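1,4-dihydroxy-2-naphthoyl-CoA hydrolase (Synechocystis sp., PDB 4K00) hydrolyses 1,4-dihydroxy-2-naphthoyl-CoA to 1,4-dihydroxy-2-naphthoate and free CoA, a step in the biosynthesis of phylloquinone (vitamin K1). Local coordinates at residues Phe7-Val13 with Gly75-Asn81; Cys33-Tyr37 with Phe92-Ile98; Trp40-Leu46 with Pro130-Ile135; Ala64-Ala70 with Leu106-Thr112. All blocks are in the same frame, centred on the assembly; numbering follows the deposited sequence. Where two conformers were deposited one is given.

Contact 1: Phe7-Val13 with Gly75-Asn81; sequences FTYERQV and GDRLLVN
Thr8 and Asn81 face each other across a non-hydrogen-bonded pair, their side chains side by side and pointing the same way. With Thr8 OG1 anti to the carbonyl carbon (chi1 -56°), the hydroxyl gives its proton to Asn81 OD1 at 2.7 Å, and a water links that same OD1 to Phe7 O. Glu10 and Arg77 share this face. The extended glutamate and the arginine, bent at chi3, run at a slant to each other, with carboxylate and guanidinium planes 60° apart; Glu10 OE2 lies 3.6 Å from Arg77 NH1, a long salt bridge that also brings OE2 near the arginine's CD. Replacing Arg77 by an alanine would probably leave the carboxylates of Glu10 and Glu102, which takes Arg77 NH2, without their positive partner. On the face of Tyr9, Val80 and Leu78, Tyr9 and Val80 run alongside, Val80 CG2 meeting the ring edge 4.0 Å from Tyr9 CD2; past the end of strand 6-12, Val13 CG2 packs 3.6 Å from Leu78 CD1. The ladder beneath is regular: Tyr9 and Val80 exchange two nearly straight bonds, Tyr9 N to Val80 O at 2.9 Å and Val80 N to Tyr9 O at 2.8 Å, and Arg11 pairs likewise with Leu78. Within this chain strand 6-12 is an edge strand of the hotdog sheet; its partner 77-86 has strand 91-100 on its other side, while helix 26-43 lies against Phe7 and Tyr9.

Contact 2: Cys33-Tyr37 with Phe92-Ile98; sequences CHEAY and FCCDYEI
Cys33 sits squarely over one face of the Tyr96 ring. Its CB stands 3.6 Å from the ring centroid and only 9° off the normal, a CH-pi contact, while SG lies over the same face nearer the CB end of the tyrosine, 3.6 Å from Tyr96 CG, in a sulfur-aromatic contact. Having SG anti to the carbonyl carbon swings the sulfur toward the strand, where it also meets Ile98 CD1 at 3.9 Å. Ala36 CB approaches the edge of the Tyr96 ring. One turn on from Cys33, Tyr37 presents its ring obliquely to Phe92, the centroids 5.9 Å apart and the planes at 42°; Tyr37 OH comes to the phenylalanine's edge, 3.5 Å from Phe92 CZ. Cys94 SG fills in beside Tyr37 CD1 at 4.0 Å. Phe92, Cys94, Tyr96 and Ile98 alternate along the strand and all face the helix, which crosses at 121° with the short axes 9.6 Å apart: this is the hotdog fold, a long central helix wrapped by an antiparallel sheet. The next shell fixes these groups. Tyr96 OH is hydrogen-bonded to Thr112 OG1, which ties the outer end of its ring to the adjoining strand. His114 stacks on Phe92 and meets the Tyr37 ring as well, and Trp131 of helix 129-136 packs against Tyr37. Within the helix, Tyr37 N bonds to Cys33 O at 3.0 Å.

Contact 3: Trp40-Leu46 with Pro130-Ile135; sequences WLSSEHL and PWQTAI
Leu41 and Leu46, joined by a backbone bond of the Schellman motif that ends the long hotdog helix, both press on the same indole, that of Trp131 in helix 129-136. The motif is marked by the backbone bonds Leu46 N to Leu41 O at 2.7 Å and His45 N to Ser42 O, with His45 at positive phi, and the reversal brings Leu46 round to the second helix. Two CH-pi contacts follow. Leu41 CD2 lies over the six-membered ring of Trp131, 3.8 Å from the centroid of that ring. Leu46 CD1 stands over the five-membered ring of Trp131, 4.0 Å from the centroid of that ring and just 8° off its normal. Aliphatic packing extends the patch: Leu46 CD1 reaches Ala134 CB at 3.7 Å, CD2 touches Pro130, and Glu44 CG comes against the same alanine methyl. Trp40, with CG anti to the backbone N (chi1 169°), lays its outer benzo corner on the helix, CH2 meeting Ile135 CG1 at 3.8 Å. Leu48 of helix 48-54 packs against both Leu41 and Trp131. The polar link is a single water at the Trp40 edge, which accepts from Trp40 NE1 at 3.0 Å and donates to Ala134 O at 2.8 Å.

Contact 4: Ala64-Ala70 with Leu106-Thr112; sequences ASIDFFA and LLARAQT
Phe69, Arg109 and Leu107 bury the most area here, 83, 79 and 68 Å² respectively. The Phe69 ring leans across strand 106-112: its CE2 lies 3.6 Å from Leu106 CD2, and its CZ touches the aliphatic part of Arg109, CG and CD, with ring and guanidinium planes 61° apart. Arg109 starts with CG between backbone N and carbonyl carbon (chi1 72°) and then runs straight to NE, a course that lays it alongside Asp67, both side chains pointing the same way. Arg109 NE donates to Asp67 OD2 at 2.8 Å, and NH2 adds a weak bond to the same oxygen. The NE bond arrives on the anti side of OD2, 24° out of the carboxylate plane. Asp67 OD1 is engaged by His63 of the third subunit, so the carboxylate joins strand pairing to the interface; an asparagine in its place would probably lose the salt bridge and leave the Arg109 guanidinium without its counter-charge. Leu107 holds the loop residues that follow strand 57-68. Its carbonyl O accepts from Phe69 N at 2.7 Å and Ala70 N at 3.2 Å, both donors coming from the same face of the carbonyl plane, while its CD2 packs 4.0 Å from Ala70 CB. A classic beta bulge interrupts the strand here, Leu107 and Ala108 together standing opposite the single residue Ile98. Toward Ala64 the pairing is regular, Ser65 and Gln111 exchanging two backbone bonds, and residues 64 to 67 also pair antiparallel with a strand of the third subunit. A sheet that continues across subunits in this way is characteristic of hotdog-fold thioesterase assemblies.

From the N terminus, strand 6-12 enters contact 1, whose partner strand returns after 61 intervening residues; the loop so closed encloses helix 26-43, helix 48-54 and strand 57-68. Contact 2 starts inside it, on the helix, and closes beyond it on strand 91-100; contact 3 starts further along the same helix and closes near the C terminus on helix 129-136. These three cross one another. Contact 4 runs from strand 57-68 to strand 106-118, closing a loop that holds strands 77-86 and 91-100; it crosses contacts 1 and 2 but lies wholly within the span of contact 3. Contacts 1 and 4 join strand pairs of one sheet, contact 2 lays the helix on it, and contact 3 fastens the helix end to the C-terminal helix.

Contact 1: Phe7-Val13 with Gly75-Asn81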
# COMPACT_ATOMS: atom_id res chain seq x y z
N PHE A 7 3.22 -15.04 19.69
CA PHE A 7 3.87 -13.76 19.61
C PHE A 7 2.87 -12.64 19.85
O PHE A 7 1.71 -12.73 19.45
CB PHE A 7 4.47 -13.59 18.22
CG PHE A 7 5.48 -12.51 18.14
CD1 PHE A 7 6.70 -12.65 18.79
CD2 PHE A 7 5.23 -11.34 17.44
CE1 PHE A 7 7.65 -11.64 18.73
CE2 PHE A 7 6.17 -10.34 17.37
CZ PHE A 7 7.38 -10.49 18.01
N THR A 8 3.31 -11.57 20.50
CA THR A 8 2.52 -10.34 20.56
C THR A 8 3.24 -9.21 19.85
O THR A 8 4.34 -8.84 20.23
CB THR A 8 2.26 -9.91 22.02
OG1 THR A 8 1.64 -10.98 22.72
CG2 THR A 8 1.36 -8.68 22.05
N TYR A 9 2.58 -8.67 18.83
CA TYR A 9 3.14 -7.62 18.00
C TYR A 9 2.41 -6.32 18.26
O TYR A 9 1.18 -6.24 18.15
CB TYR A 9 2.99 -8.01 16.54
CG TYR A 9 3.36 -6.95 15.53
CD1 TYR A 9 4.66 -6.47 15.44
CD2 TYR A 9 2.41 -6.46 14.64
CE1 TYR A 9 5.01 -5.51 14.50
CE2 TYR A 9 2.75 -5.52 13.69
CZ TYR A 9 4.04 -5.03 13.63
OH TYR A 9 4.37 -4.10 12.68
N GLU A 10 3.17 -5.31 18.66
CA GLU A 10 2.60 -4.01 18.93
C GLU A 10 2.65 -3.13 17.67
O GLU A 10 3.67 -3.05 16.99
CB GLU A 10 3.37 -3.38 20.08
CG GLU A 10 2.93 -1.99 20.47
CD GLU A 10 3.71 -1.50 21.67
OE1 GLU A 10 4.33 -2.34 22.35
OE2 GLU A 10 3.71 -0.27 21.91
N ARG A 11 1.53 -2.50 17.36
CA ARG A 11 1.40 -1.77 16.09
C ARG A 11 0.61 -0.48 16.29
O ARG A 11 -0.56 -0.51 16.68
CB ARG A 11 0.72 -2.66 15.04
CG ARG A 11 0.46 -1.98 13.70
CD ARG A 11 1.73 -1.55 12.98
NE ARG A 11 1.58 -1.72 11.54
CZ ARG A 11 0.87 -0.90 10.76
NH1 ARG A 11 0.28 0.18 11.26
NH2 ARG A 11 0.77 -1.17 9.46
N GLN A 12 1.28 0.63 16.03
CA GLN A 12 0.64 1.94 15.91
C GLN A 12 -0.10 2.08 14.58
O GLN A 12 0.41 1.69 13.53
CB GLN A 12 1.71 3.03 16.03
CG GLN A 12 1.18 4.44 15.85
CD GLN A 12 0.53 4.97 17.11
OE1 GLN A 12 -0.63 5.38 17.09
NE2 GLN A 12 1.27 4.93 18.21
N VAL A 13 -1.30 2.66 14.63
CA VAL A 13 -2.04 2.97 13.42
C VAL A 13 -1.52 4.29 12.84
O VAL A 13 -1.51 5.31 13.53
CB VAL A 13 -3.56 3.06 13.65
CG1 VAL A 13 -4.26 3.45 12.36
CG2 VAL A 13 -4.12 1.73 14.16
N GLY A 75 -3.65 6.78 14.98
CA GLY A 75 -3.05 7.05 16.27
C GLY A 75 -3.30 5.97 17.31
O GLY A 75 -2.65 5.96 18.34
N ASP A 76 -4.25 5.07 17.05
CA ASP A 76 -4.52 4.00 18.01
C ASP A 76 -3.29 3.12 18.15
O ASP A 76 -2.53 2.94 17.19
CB ASP A 76 -5.71 3.13 17.56
CG ASP A 76 -7.04 3.83 17.72
OD1 ASP A 76 -7.09 4.94 18.29
OD2 ASP A 76 -8.06 3.25 17.28
N ARG A 77 -3.10 2.56 19.33
CA ARG A 77 -2.07 1.55 19.53
C ARG A 77 -2.73 0.19 19.69
O ARG A 77 -3.58 -0.01 20.56
CB ARG A 77 -1.23 1.88 20.76
CG ARG A 77 0.03 1.04 20.87
CD ARG A 77 0.99 1.62 21.90
NE ARG A 77 0.34 1.80 23.20
CZ ARG A 77 0.22 0.83 24.11
NH1 ARG A 77 0.70 -0.38 23.86
NH2 ARG A 77 -0.39 1.08 25.26
N LEU A 78 -2.35 -0.74 18.82
CA LEU A 78 -3.02 -2.04 18.72
C LEU A 78 -2.06 -3.15 19.13
O LEU A 78 -0.84 -2.98 19.06
CB LEU A 78 -3.50 -2.28 17.29
CG LEU A 78 -4.32 -1.17 16.64
CD1 LEU A 78 -4.77 -1.63 15.27
CD2 LEU A 78 -5.51 -0.77 17.50
N LEU A 79 -2.61 -4.27 19.57
CA LEU A 79 -1.85 -5.50 19.75
C LEU A 79 -2.36 -6.54 18.76
O LEU A 79 -3.57 -6.72 18.60
CB LEU A 79 -2.03 -6.02 21.18
CG LEU A 79 -1.61 -5.06 22.29
CD1 LEU A 79 -1.94 -5.63 23.66
CD2 LEU A 79 -0.12 -4.77 22.18
N VAL A 80 -1.43 -7.19 18.07
CA VAL A 80 -1.76 -8.35 17.25
C VAL A 80 -1.19 -9.58 17.91
O VAL A 80 0.03 -9.74 17.99
CB VAL A 80 -1.17 -8.27 15.84
CG1 VAL A 80 -1.67 -9.45 15.01
CG2 VAL A 80 -1.52 -6.94 15.19
N ASN A 81 -2.07 -10.44 18.41
CA ASN A 81 -1.65 -11.65 19.08
C ASN A 81 -1.74 -12.82 18.14
O ASN A 81 -2.77 -13.07 17.54
CB ASN A 81 -2.50 -11.91 20.32
CG ASN A 81 -1.98 -11.18 21.53
OD1 ASN A 81 -0.92 -11.52 22.06
ND2 ASN A 81 -2.69 -10.15 21.95
O HOH W 1 0.01 -14.24 21.49

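Contact 2: Cys33-Tyr37 with Phe92-Ile98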
# COMPACT_ATOMS: atom_id res chain seq x y z
N CYS A 33 -1.37 -8.24 10.36
CA CYS A 33 -1.23 -9.68 10.65
C CYS A 33 0.05 -10.25 10.05
O CYS A 33 0.82 -10.91 10.73
CB CYS A 33 -2.44 -10.46 10.15
SG CYS A 33 -3.93 -10.17 11.11
N HIS A 34 0.30 -9.97 8.77
CA HIS A 34 1.50 -10.46 8.13
C HIS A 34 2.75 -9.88 8.80
O HIS A 34 3.74 -10.58 8.98
CB HIS A 34 1.48 -10.17 6.61
CG HIS A 34 2.41 -11.04 5.82
ND1 HIS A 34 3.77 -10.82 5.76
CD2 HIS A 34 2.19 -12.16 5.08
CE1 HIS A 34 4.34 -11.74 5.01
NE2 HIS A 34 3.40 -12.56 4.58
N GLU A 35 2.69 -8.61 9.20
CA GLU A 35 3.78 -8.00 9.96
C GLU A 35 4.06 -8.73 11.28
O GLU A 35 5.22 -8.92 11.65
CB GLU A 35 3.48 -6.53 10.26
CG GLU A 35 3.42 -5.65 9.01
CD GLU A 35 2.93 -4.24 9.32
OE1 GLU A 35 2.92 -3.83 10.50
OE2 GLU A 35 2.55 -3.54 8.36
N ALA A 36 3.00 -9.12 11.98
CA ALA A 36 3.15 -9.88 13.23
C ALA A 36 3.87 -11.18 12.96
O ALA A 36 4.79 -11.57 13.68
CB ALA A 36 1.79 -10.16 13.84
N TYR A 37 3.45 -11.84 11.89
CA TYR A 37 4.10 -13.05 11.41
C TYR A 37 5.58 -12.77 11.14
O TYR A 37 6.45 -13.50 11.61
CB TYR A 37 3.35 -13.57 10.18
CG TYR A 37 4.10 -14.54 9.29
CD1 TYR A 37 4.58 -15.75 9.77
CD2 TYR A 37 4.32 -14.25 7.94
CE1 TYR A 37 5.27 -16.63 8.94
CE2 TYR A 37 4.98 -15.12 7.10
CZ TYR A 37 5.46 -16.31 7.60
OH TYR A 37 6.14 -17.17 6.77
N PHE A 92 1.79 -24.60 7.57
CA PHE A 92 1.49 -24.08 8.88
C PHE A 92 0.41 -23.01 8.85
O PHE A 92 0.11 -22.42 7.79
CB PHE A 92 2.74 -23.58 9.61
CG PHE A 92 3.43 -22.41 8.97
CD1 PHE A 92 3.09 -21.10 9.34
CD2 PHE A 92 4.46 -22.59 8.07
CE1 PHE A 92 3.73 -20.01 8.77
CE2 PHE A 92 5.10 -21.50 7.49
CZ PHE A 92 4.74 -20.21 7.86
N CYS A 93 -0.17 -22.74 10.02
CA CYS A 93 -1.34 -21.89 10.12
C CYS A 93 -1.17 -20.87 11.24
O CYS A 93 -0.96 -21.24 12.39
CB CYS A 93 -2.58 -22.73 10.42
SG CYS A 93 -2.89 -24.02 9.20
N CYS A 94 -1.28 -19.59 10.88
CA CYS A 94 -1.23 -18.50 11.83
C CYS A 94 -2.64 -18.02 12.19
O CYS A 94 -3.47 -17.81 11.31
CB CYS A 94 -0.45 -17.33 11.23
SG CYS A 94 1.28 -17.67 10.86
N ASP A 95 -2.88 -17.86 13.49
CA ASP A 95 -4.16 -17.35 14.03
C ASP A 95 -3.91 -16.06 14.74
O ASP A 95 -3.00 -15.97 15.57
CB ASP A 95 -4.72 -18.32 15.06
CG ASP A 95 -5.63 -19.34 14.45
OD1 ASP A 95 -6.80 -18.99 14.16
OD2 ASP A 95 -5.18 -20.49 14.29
N TYR A 96 -4.70 -15.04 14.42
CA TYR A 96 -4.44 -13.69 14.91
C TYR A 96 -5.66 -13.15 15.61
O TYR A 96 -6.79 -13.36 15.15
CB TYR A 96 -4.10 -12.73 13.76
CG TYR A 96 -3.06 -13.20 12.76
CD1 TYR A 96 -3.41 -14.00 11.68
CD2 TYR A 96 -1.74 -12.79 12.87
CE1 TYR A 96 -2.46 -14.41 10.75
CE2 TYR A 96 -0.79 -13.17 11.94
CZ TYR A 96 -1.15 -13.98 10.88
OH TYR A 96 -0.20 -14.36 9.96
N GLU A 97 -5.45 -12.43 16.70
CA GLU A 97 -6.46 -11.52 17.22
C GLU A 97 -5.88 -10.12 17.30
O GLU A 97 -4.76 -9.95 17.78
CB GLU A 97 -6.89 -11.91 18.63
CG GLU A 97 -7.53 -13.28 18.75
CD GLU A 97 -8.30 -13.44 20.05
OE1 GLU A 97 -7.81 -12.97 21.09
OE2 GLU A 97 -9.41 -14.00 20.02
N ILE A 98 -6.65 -9.13 16.83
CA ILE A 98 -6.22 -7.74 16.88
C ILE A 98 -7.09 -6.98 17.87
O ILE A 98 -8.33 -7.00 17.79
CB ILE A 98 -6.31 -7.05 15.50
CG1 ILE A 98 -5.56 -7.87 14.46
CG2 ILE A 98 -5.73 -5.63 15.58
CD1 ILE A 98 -5.71 -7.34 13.04

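Contact 3: Trp40-Leu46 with Pro130-Ile135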
# COMPACT_ATOMS: atom_id res chain seq x y z
N TRP A 40 7.50 -12.15 14.35
CA TRP A 40 7.73 -13.41 15.03
C TRP A 40 8.93 -14.14 14.38
O TRP A 40 9.82 -14.61 15.07
CB TRP A 40 6.47 -14.27 15.01
CG TRP A 40 6.71 -15.66 15.46
CD1 TRP A 40 6.89 -16.09 16.74
CD2 TRP A 40 6.83 -16.81 14.63
NE1 TRP A 40 7.08 -17.44 16.75
CE2 TRP A 40 7.06 -17.91 15.47
CE3 TRP A 40 6.74 -17.01 13.25
CZ2 TRP A 40 7.22 -19.20 14.98
CZ3 TRP A 40 6.90 -18.30 12.76
CH2 TRP A 40 7.14 -19.38 13.62
N LEU A 41 8.93 -14.20 13.05
CA LEU A 41 10.06 -14.79 12.31
C LEU A 41 11.39 -14.17 12.73
O LEU A 41 12.36 -14.88 12.98
CB LEU A 41 9.89 -14.58 10.80
CG LEU A 41 8.82 -15.41 10.09
CD1 LEU A 41 8.73 -14.99 8.62
CD2 LEU A 41 9.10 -16.89 10.22
N SER A 42 11.41 -12.85 12.78
CA SER A 42 12.61 -12.10 13.17
C SER A 42 13.04 -12.43 14.60
O SER A 42 14.23 -12.62 14.87
CB SER A 42 12.34 -10.60 13.05
OG SER A 42 13.49 -9.83 13.35
N SER A 43 12.07 -12.51 15.51
CA SER A 43 12.35 -12.89 16.89
C SER A 43 12.92 -14.30 16.98
O SER A 43 13.71 -14.61 17.88
CB SER A 43 11.08 -12.81 17.74
OG SER A 43 10.29 -13.97 17.58
N GLU A 44 12.53 -15.16 16.05
CA GLU A 44 13.07 -16.51 16.01
C GLU A 44 14.30 -16.61 15.10
O GLU A 44 14.73 -17.71 14.79
CB GLU A 44 12.01 -17.49 15.56
CG GLU A 44 10.85 -17.65 16.52
CD GLU A 44 11.26 -18.31 17.83
OE1 GLU A 44 12.22 -19.11 17.83
OE2 GLU A 44 10.63 -18.02 18.86
N HIS A 45 14.83 -15.47 14.65
CA HIS A 45 15.98 -15.43 13.74
C HIS A 45 15.76 -16.23 12.46
O HIS A 45 16.68 -16.87 11.96
CB HIS A 45 17.23 -15.95 14.44
CG HIS A 45 17.40 -15.43 15.82
ND1 HIS A 45 17.47 -14.09 16.11
CD2 HIS A 45 17.52 -16.08 17.01
CE1 HIS A 45 17.64 -13.93 17.41
NE2 HIS A 45 17.66 -15.12 17.98
N LEU A 46 14.54 -16.19 11.95
CA LEU A 46 14.23 -16.73 10.63
C LEU A 46 14.00 -15.60 9.65
O LEU A 46 13.75 -14.47 10.06
CB LEU A 46 12.97 -17.60 10.70
CG LEU A 46 13.05 -18.69 11.78
CD1 LEU A 46 11.71 -19.39 11.96
CD2 LEU A 46 14.14 -19.69 11.44
N PRO A 130 14.38 -25.42 10.74
CA PRO A 130 14.43 -24.31 11.69
C PRO A 130 13.06 -23.67 11.89
O PRO A 130 12.76 -23.17 12.98
CB PRO A 130 15.41 -23.33 11.03
CG PRO A 130 16.29 -24.20 10.21
CD PRO A 130 15.41 -25.29 9.69
N TRP A 131 12.24 -23.69 10.85
CA TRP A 131 10.90 -23.14 10.94
C TRP A 131 10.00 -24.04 11.78
O TRP A 131 9.30 -23.57 12.66
CB TRP A 131 10.32 -22.94 9.55
CG TRP A 131 10.99 -21.83 8.82
CD1 TRP A 131 12.32 -21.70 8.55
CD2 TRP A 131 10.35 -20.69 8.29
NE1 TRP A 131 12.54 -20.53 7.86
CE2 TRP A 131 11.35 -19.89 7.69
CE3 TRP A 131 9.02 -20.25 8.24
CZ2 TRP A 131 11.06 -18.68 7.08
CZ3 TRP A 131 8.75 -19.06 7.63
CH2 TRP A 131 9.76 -18.29 7.05
N GLN A 132 10.05 -25.33 11.50
CA GLN A 132 9.37 -26.32 12.32
C GLN A 132 9.76 -26.20 13.79
O GLN A 132 8.92 -26.24 14.68
CB GLN A 132 9.77 -27.70 11.84
CG GLN A 132 8.62 -28.64 11.59
CD GLN A 132 9.09 -29.86 10.85
OE1 GLN A 132 8.63 -30.14 9.75
NE2 GLN A 132 10.06 -30.57 11.43
N THR A 133 11.06 -26.06 14.03
CA THR A 133 11.57 -25.95 15.38
C THR A 133 10.98 -24.72 16.09
O THR A 133 10.52 -24.82 17.24
CB THR A 133 13.11 -25.89 15.36
OG1 THR A 133 13.61 -27.08 14.74
CG2 THR A 133 13.66 -25.75 16.76
N ALA A 134 10.98 -23.57 15.42
CA ALA A 134 10.37 -22.35 15.95
C ALA A 134 8.89 -22.52 16.27
O ALA A 134 8.41 -22.05 17.31
CB ALA A 134 10.57 -21.20 14.99
N ILE A 135 8.16 -23.18 15.37
CA ILE A 135 6.73 -23.38 15.58
C ILE A 135 6.48 -24.28 16.79
O ILE A 135 5.56 -24.03 17.56
CB ILE A 135 6.04 -23.96 14.32
CG1 ILE A 135 6.07 -22.95 13.16
CG2 ILE A 135 4.59 -24.29 14.63
CD1 ILE A 135 5.71 -23.55 11.82
O HOH W 2 8.24 -19.53 18.48

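Contact 4: Ala64-Ala70 with Leu106-Thr112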
# COMPACT_ATOMS: atom_id res chain seq x y z
N ALA A 64 -6.03 -16.82 3.30
CA ALA A 64 -6.18 -15.80 4.32
C ALA A 64 -7.65 -15.59 4.59
O ALA A 64 -8.49 -15.70 3.68
CB ALA A 64 -5.53 -14.50 3.87
N SER A 65 -7.97 -15.30 5.85
CA SER A 65 -9.31 -14.84 6.18
C SER A 65 -9.25 -13.88 7.36
O SER A 65 -8.32 -13.92 8.16
CB SER A 65 -10.22 -16.02 6.51
OG SER A 65 -9.87 -16.60 7.76
N ILE A 66 -10.26 -13.03 7.44
CA ILE A 66 -10.35 -12.04 8.51
C ILE A 66 -11.79 -11.62 8.73
O ILE A 66 -12.53 -11.44 7.77
CB ILE A 66 -9.42 -10.84 8.24
CG1 ILE A 66 -9.49 -9.80 9.36
CG2 ILE A 66 -9.76 -10.16 6.90
CD1 ILE A 66 -8.22 -8.96 9.44
N ASP A 67 -12.20 -11.52 10.00
CA ASP A 67 -13.50 -10.97 10.36
C ASP A 67 -13.33 -9.70 11.20
O ASP A 67 -12.46 -9.64 12.07
CB ASP A 67 -14.31 -11.97 11.17
CG ASP A 67 -14.51 -13.29 10.44
OD1 ASP A 67 -15.13 -13.31 9.36
OD2 ASP A 67 -14.03 -14.31 10.95
N PHE A 68 -14.15 -8.70 10.92
CA PHE A 68 -14.03 -7.40 11.57
C PHE A 68 -15.19 -7.19 12.53
O PHE A 68 -16.35 -7.39 12.17
CB PHE A 68 -13.99 -6.28 10.52
CG PHE A 68 -12.91 -6.48 9.49
CD1 PHE A 68 -11.61 -6.06 9.74
CD2 PHE A 68 -13.18 -7.13 8.29
CE1 PHE A 68 -10.62 -6.28 8.79
CE2 PHE A 68 -12.19 -7.35 7.36
CZ PHE A 68 -10.91 -6.91 7.60
N PHE A 69 -14.86 -6.80 13.76
CA PHE A 69 -15.83 -6.65 14.82
C PHE A 69 -16.03 -5.16 15.16
O PHE A 69 -17.14 -4.74 15.50
CB PHE A 69 -15.39 -7.43 16.06
CG PHE A 69 -15.14 -8.89 15.79
CD1 PHE A 69 -16.11 -9.67 15.20
CD2 PHE A 69 -13.93 -9.47 16.13
CE1 PHE A 69 -15.89 -11.01 14.94
CE2 PHE A 69 -13.71 -10.81 15.87
CZ PHE A 69 -14.68 -11.57 15.27
N ALA A 70 -14.96 -4.38 15.08
CA ALA A 70 -15.02 -2.98 15.49
C ALA A 70 -13.87 -2.21 14.84
O ALA A 70 -12.82 -2.80 14.57
CB ALA A 70 -14.95 -2.87 17.00
N LEU A 106 -11.53 -6.28 21.30
CA LEU A 106 -11.25 -7.08 20.11
C LEU A 106 -11.79 -6.43 18.84
O LEU A 106 -13.00 -6.21 18.69
CB LEU A 106 -11.86 -8.48 20.27
CG LEU A 106 -11.58 -9.45 19.12
CD1 LEU A 106 -10.12 -9.88 19.12
CD2 LEU A 106 -12.50 -10.65 19.25
N LEU A 107 -10.89 -6.14 17.91
CA LEU A 107 -11.25 -5.48 16.66
C LEU A 107 -11.48 -6.47 15.51
O LEU A 107 -12.35 -6.27 14.66
CB LEU A 107 -10.16 -4.49 16.29
CG LEU A 107 -9.83 -3.46 17.36
CD1 LEU A 107 -8.68 -2.57 16.89
CD2 LEU A 107 -11.06 -2.64 17.70
N ALA A 108 -10.67 -7.53 15.48
CA ALA A 108 -10.65 -8.46 14.35
C ALA A 108 -10.01 -9.78 14.76
O ALA A 108 -9.16 -9.81 15.65
CB ALA A 108 -9.91 -7.86 13.16
N ARG A 109 -10.41 -10.85 14.10
CA ARG A 109 -9.70 -12.13 14.15
C ARG A 109 -9.34 -12.53 12.71
O ARG A 109 -10.05 -12.17 11.77
CB ARG A 109 -10.58 -13.23 14.77
CG ARG A 109 -11.73 -13.68 13.87
CD ARG A 109 -12.57 -14.79 14.47
NE ARG A 109 -13.68 -15.13 13.59
CZ ARG A 109 -14.57 -16.08 13.82
NH1 ARG A 109 -14.51 -16.81 14.93
NH2 ARG A 109 -15.54 -16.31 12.94
N ALA A 110 -8.25 -13.26 12.55
CA ALA A 110 -7.79 -13.64 11.21
C ALA A 110 -7.01 -14.95 11.25
O ALA A 110 -6.58 -15.42 12.31
CB ALA A 110 -6.92 -12.53 10.62
N GLN A 111 -6.85 -15.54 10.06
CA GLN A 111 -6.00 -16.70 9.86
C GLN A 111 -5.24 -16.54 8.55
O GLN A 111 -5.78 -15.98 7.59
CB GLN A 111 -6.82 -17.98 9.79
CG GLN A 111 -7.43 -18.39 11.11
CD GLN A 111 -7.99 -19.81 11.07
OE1 GLN A 111 -8.24 -20.37 10.00
NE2 GLN A 111 -8.19 -20.40 12.26
N THR A 112 -3.98 -16.97 8.53
CA THR A 112 -3.26 -17.17 7.28
C THR A 112 -2.63 -18.56 7.26
O THR A 112 -2.18 -19.05 8.28
CB THR A 112 -2.17 -16.09 7.07
OG1 THR A 112 -1.23 -16.10 8.15
CG2 THR A 112 -2.78 -14.69 6.96
O HOH W 3 -9.73 -19.33 7.81